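Local coordinates for protein probable porin (PDB 4FT6) that probably works as an outer-membrane porin of the OprD family, forming a beta-barrel channel that lets solutes pass into Pseudomonas aeruginosa, at residues K71-S75 and P76-G80; L372-N375 and H376-D379. All coordinates share one frame; numbering follows the deposited sequence.

Contact 1. Residues K71-S75 and P76-G80; sequences KLDSS and PDRAG. With C8E ((hydroxyethyloxy)tri(ethyloxy)octane), chain C.
With chi1 at -170°, Asp73 sets its carboxylate trans to its own backbone N and beside the carbonyl carbon, while Arg78, whose CG sits between N and C (chi1 54°), runs extended from CG to NE back along the turn to meet it. The resulting salt bridge is end-on and converges on one oxygen: Asp73 OD1 lies 3.2 Å from Arg78 NH1 and 3.3 Å from Arg78 NH2. That oxygen is almost in the guanidinium plane, and both nitrogens approach it from the same face of the carboxylate, whose plane is turned 30° from the guanidinium. Ser75 N stands over the centre of one guanidinium face, and Ser75 CB is 3.3 Å from Arg78 NE, so the arginine passes alongside the serine on its way to Asp73. Within the turn, Ser75 OG donates to Asp77 OD1 (2.6 Å). A detergent alkyl carbon, C3 of C8E, approaches Asp73 OD1 to 3.7 Å. Ser74 OG hydrogen-bonds to Glu40 on the adjoining strand 37-50. The Arg78 N to Ser75 O bond of 2.9 Å closes a type I beta-turn across Pro76 and Asp77, just beyond the classic beta bulge that Leu72 and Asp73 form opposite Trp41.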
loop_
_atom_site.group_PDB
_atom_site.type_symbol
_atom_site.label_atom_id
_atom_site.label_comp_id
_atom_site.label_asym_id
_atom_site.label_seq_id
_atom_site.Cartn_x
_atom_site.Cartn_y
_atom_site.Cartn_z
ATOM N N LYS A 71 3.891 16.439 -15.221
ATOM C CA LYS A 71 2.524 16.892 -15.504
ATOM C C LYS A 71 2.216 16.832 -17.009
ATOM O O LYS A 71 2.915 17.436 -17.825
ATOM C CB LYS A 71 2.299 18.324 -14.999
ATOM C CG LYS A 71 0.965 18.933 -15.462
ATOM C CD LYS A 71 0.914 20.427 -15.171
ATOM C CE LYS A 71 -0.110 21.142 -16.039
ATOM N N LEU A 72 1.172 16.100 -17.372
ATOM C CA LEU A 72 0.736 16.021 -18.762
ATOM C C LEU A 72 -0.513 16.887 -18.977
ATOM O O LEU A 72 -0.660 17.559 -20.006
ATOM C CB LEU A 72 0.464 14.561 -19.162
ATOM C CG LEU A 72 1.697 13.651 -19.089
ATOM C CD1 LEU A 72 1.382 12.227 -19.548
ATOM C CD2 LEU A 72 2.824 14.272 -19.912
ATOM N N ASP A 73 -1.404 16.888 -17.993
ATOM C CA ASP A 73 -2.604 17.718 -18.064
ATOM C C ASP A 73 -3.165 18.001 -16.673
ATOM O O ASP A 73 -3.359 17.084 -15.866
ATOM C CB ASP A 73 -3.668 17.049 -18.942
ATOM C CG ASP A 73 -4.847 17.968 -19.246
ATOM O OD1 ASP A 73 -5.848 17.924 -18.498
ATOM O OD2 ASP A 73 -4.782 18.726 -20.239
ATOM N N SER A 74 -3.405 19.280 -16.396
ATOM C CA SER A 74 -3.976 19.710 -15.124
ATOM C C SER A 74 -4.438 21.159 -15.199
ATOM O O SER A 74 -3.910 21.956 -15.978
ATOM C CB SER A 74 -2.965 19.558 -13.982
ATOM O OG SER A 74 -3.539 19.933 -12.739
ATOM N N SER A 75 -5.428 21.482 -14.374
ATOM C CA SER A 75 -5.937 22.838 -14.233
ATOM C C SER A 75 -6.161 23.025 -12.737
ATOM O O SER A 75 -6.590 22.083 -12.066
ATOM C CB SER A 75 -7.241 22.996 -15.019
ATOM O OG SER A 75 -7.688 24.340 -15.001
ATOM N N PRO A 76 -5.845 24.221 -12.200
ATOM C CA PRO A 76 -5.867 24.407 -10.738
ATOM C C PRO A 76 -7.215 24.050 -10.096
ATOM O O PRO A 76 -7.235 23.566 -8.960
ATOM C CB PRO A 76 -5.551 25.904 -10.563
ATOM C CG PRO A 76 -4.791 26.279 -11.826
ATOM C CD PRO A 76 -5.461 25.459 -12.911
ATOM N N ASP A 77 -8.316 24.250 -10.819
ATOM C CA ASP A 77 -9.650 23.934 -10.296
ATOM C C ASP A 77 -9.863 22.439 -10.031
ATOM O O ASP A 77 -10.859 22.042 -9.424
ATOM C CB ASP A 77 -10.746 24.458 -11.231
ATOM C CG ASP A 77 -10.621 23.907 -12.645
ATOM O OD1 ASP A 77 -9.522 24.001 -13.224
ATOM O OD2 ASP A 77 -11.620 23.381 -13.182
ATOM N N ARG A 78 -8.918 21.609 -10.452
ATOM C CA ARG A 78 -9.112 20.172 -10.358
ATOM C C ARG A 78 -7.837 19.393 -10.067
ATOM O O ARG A 78 -7.664 18.312 -10.619
ATOM C CB ARG A 78 -9.739 19.662 -11.664
ATOM C CG ARG A 78 -8.974 20.054 -12.915
ATOM C CD ARG A 78 -9.652 19.589 -14.191
ATOM N NE ARG A 78 -9.025 20.224 -15.357
ATOM C CZ ARG A 78 -8.128 19.644 -16.152
ATOM N NH1 ARG A 78 -7.759 18.390 -15.938
ATOM N NH2 ARG A 78 -7.606 20.320 -17.169
ATOM N N ALA A 79 -6.984 19.907 -9.175
ATOM C CA ALA A 79 -5.584 19.452 -9.093
ATOM C C ALA A 79 -5.115 18.577 -7.900
ATOM O O ALA A 79 -3.977 18.100 -7.897
ATOM C CB ALA A 79 -4.625 20.657 -9.285
ATOM N N GLY A 80 -5.941 18.355 -6.890
ATOM C CA GLY A 80 -5.443 17.607 -5.742
ATOM C C GLY A 80 -5.425 16.088 -5.873
ATOM O O GLY A 80 -5.583 15.383 -4.882
HETATM C C3 C8E C . -7.492 16.134 -21.333
HETATM C C4 C8E C . -6.488 15.178 -21.964
HETATM C C5 C8E C . -6.196 14.007 -21.032
HETATM C C6 C8E C . -6.399 12.672 -21.739
HETATM C C7 C8E C . -5.637 11.532 -21.069
HETATM C C8 C8E C . -6.051 10.184 -21.651
HETATM O O9 C8E C . -4.937 9.320 -21.761
HETATM C C10 C8E C . -4.841 8.394 -20.697
HETATM C C11 C8E C . -3.929 7.234 -21.091
HETATM O O12 C8E C . -3.791 6.315 -20.029
HETATM C C13 C8E C . -3.998 4.987 -20.452
#

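Contact 2. Residues L372-N375 and H376-D379; sequences LRSN and HAAD
Ser374 OG accepts two backbone N-H groups, from Ala377 N at 2.8 Å and from His376 N at 2.9 Å, the second nearly straight at 165°. The same hydroxyl also bonds to the carbonyl of Arg343 on the neighbouring strand 342-354. Its chi1 of 170° places OG opposite its own backbone N and beside the carbonyl carbon, where the two N-H groups reach it. OG also sits 2.9 Å above one face of the His376 imidazole, displaced toward the rim. At the ring's edge, in its plane, Asn375 OD1 takes a weak bond from His376 ND1 (3.5 Å); the stronger partner of Asn375 OD1 is the backbone N of Arg343. Farther along, Asp379 OD1 receives Ser374 N at 3.0 Å from well above the carboxylate plane, with an N-H...O angle of 131°. The Arg373 side chain crosses that of Asp379 at about a right angle, yet the charges do not pair: Arg373 NH1 bonds to Leu372 O (2.7 Å), and its guanidinium forms a salt bridge with Asp381. With OG bonded to the N-H two residues ahead, and a second bond to the N-H three ahead, Ser374 forms an ST turn in the tight beta-hairpin joining barrel strands 364-374 and 380-392.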
loop_
_atom_site.group_PDB
_atom_site.type_symbol
_atom_site.label_atom_id
_atom_site.label_comp_id
_atom_site.label_asym_id
_atom_site.label_seq_id
_atom_site.Cartn_x
_atom_site.Cartn_y
_atom_site.Cartn_z
ATOM N N LEU A 372 -18.626 5.218 -4.640
ATOM C CA LEU A 372 -18.743 5.261 -3.192
ATOM C C LEU A 372 -19.938 6.123 -2.831
ATOM O O LEU A 372 -20.082 7.243 -3.339
ATOM C CB LEU A 372 -17.478 5.840 -2.564
ATOM C CG LEU A 372 -17.622 6.114 -1.067
ATOM C CD1 LEU A 372 -17.589 4.807 -0.310
ATOM C CD2 LEU A 372 -16.541 7.062 -0.570
ATOM N N ARG A 373 -20.813 5.595 -1.982
ATOM C CA ARG A 373 -21.916 6.388 -1.452
ATOM C C ARG A 373 -21.965 6.200 0.056
ATOM O O ARG A 373 -21.613 5.128 0.571
ATOM C CB ARG A 373 -23.252 5.990 -2.086
ATOM C CG ARG A 373 -23.254 6.030 -3.599
ATOM C CD ARG A 373 -23.332 7.449 -4.129
ATOM N NE ARG A 373 -23.343 7.476 -5.595
ATOM C CZ ARG A 373 -22.259 7.604 -6.357
ATOM N NH1 ARG A 373 -21.060 7.726 -5.802
ATOM N NH2 ARG A 373 -22.379 7.616 -7.674
ATOM N N SER A 374 -22.417 7.239 0.750
ATOM C CA SER A 374 -22.315 7.284 2.195
ATOM C C SER A 374 -23.222 8.371 2.731
ATOM O O SER A 374 -23.675 9.217 1.969
ATOM C CB SER A 374 -20.859 7.569 2.582
ATOM O OG SER A 374 -20.753 7.855 3.967
ATOM N N ASN A 375 -23.502 8.338 4.030
ATOM C CA ASN A 375 -24.240 9.417 4.693
ATOM C C ASN A 375 -23.331 10.196 5.650
ATOM O O ASN A 375 -23.796 10.961 6.506
ATOM C CB ASN A 375 -25.501 8.901 5.415
ATOM C CG ASN A 375 -25.199 7.890 6.536
ATOM O OD1 ASN A 375 -24.043 7.623 6.889
ATOM N ND2 ASN A 375 -26.264 7.333 7.109
ATOM N N HIS A 376 -22.028 9.975 5.503
ATOM C CA HIS A 376 -21.022 10.754 6.225
ATOM C C HIS A 376 -19.843 11.155 5.323
ATOM O O HIS A 376 -19.445 12.315 5.305
ATOM C CB HIS A 376 -20.561 10.039 7.507
ATOM C CG HIS A 376 -19.883 8.727 7.271
ATOM N ND1 HIS A 376 -20.562 7.578 6.935
ATOM C CD2 HIS A 376 -18.571 8.373 7.367
ATOM C CE1 HIS A 376 -19.705 6.575 6.813
ATOM N NE2 HIS A 376 -18.496 7.037 7.067
ATOM N N ALA A 377 -19.313 10.201 4.559
ATOM C CA ALA A 377 -18.241 10.494 3.611
ATOM C C ALA A 377 -18.788 11.134 2.342
ATOM O O ALA A 377 -19.973 10.996 2.016
ATOM C CB ALA A 377 -17.463 9.234 3.260
ATOM N N ALA A 378 -17.912 11.822 1.619
ATOM C CA ALA A 378 -18.279 12.450 0.355
ATOM C C ALA A 378 -18.501 11.370 -0.696
ATOM O O ALA A 378 -17.644 10.499 -0.887
ATOM C CB ALA A 378 -17.171 13.421 -0.102
ATOM N N ASP A 379 -19.640 11.418 -1.381
ATOM C CA ASP A 379 -19.909 10.449 -2.442
ATOM C C ASP A 379 -18.975 10.702 -3.643
ATOM O O ASP A 379 -18.858 11.842 -4.117
ATOM C CB ASP A 379 -21.382 10.508 -2.880
ATOM C CG ASP A 379 -22.359 10.276 -1.725
ATOM O OD1 ASP A 379 -21.927 9.850 -0.632
ATOM O OD2 ASP A 379 -23.573 10.517 -1.919
#

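How the contacts relate
Both contacts are local, lie at the surface and belong to connections at the same end of the barrel, probably the extracellular one given that the chain termini lie at the other end. Their centres are 24 Å apart and their nearest atoms about 13 Å. Contact 1 opens the long loop between strands 58-71 and 95-107 and borders strand 37-50; contact 2 forms the turn of the short hairpin of strands 364-374 and 380-392, beside strand 342-354. The chemistry differs accordingly. In contact 1 an ion pair spans the turn and its aspartate borders detergent, whereas in contact 2 a serine hydroxyl and an aspartate carboxylate bond to backbone N-H groups and the arginine pairs beyond the segments.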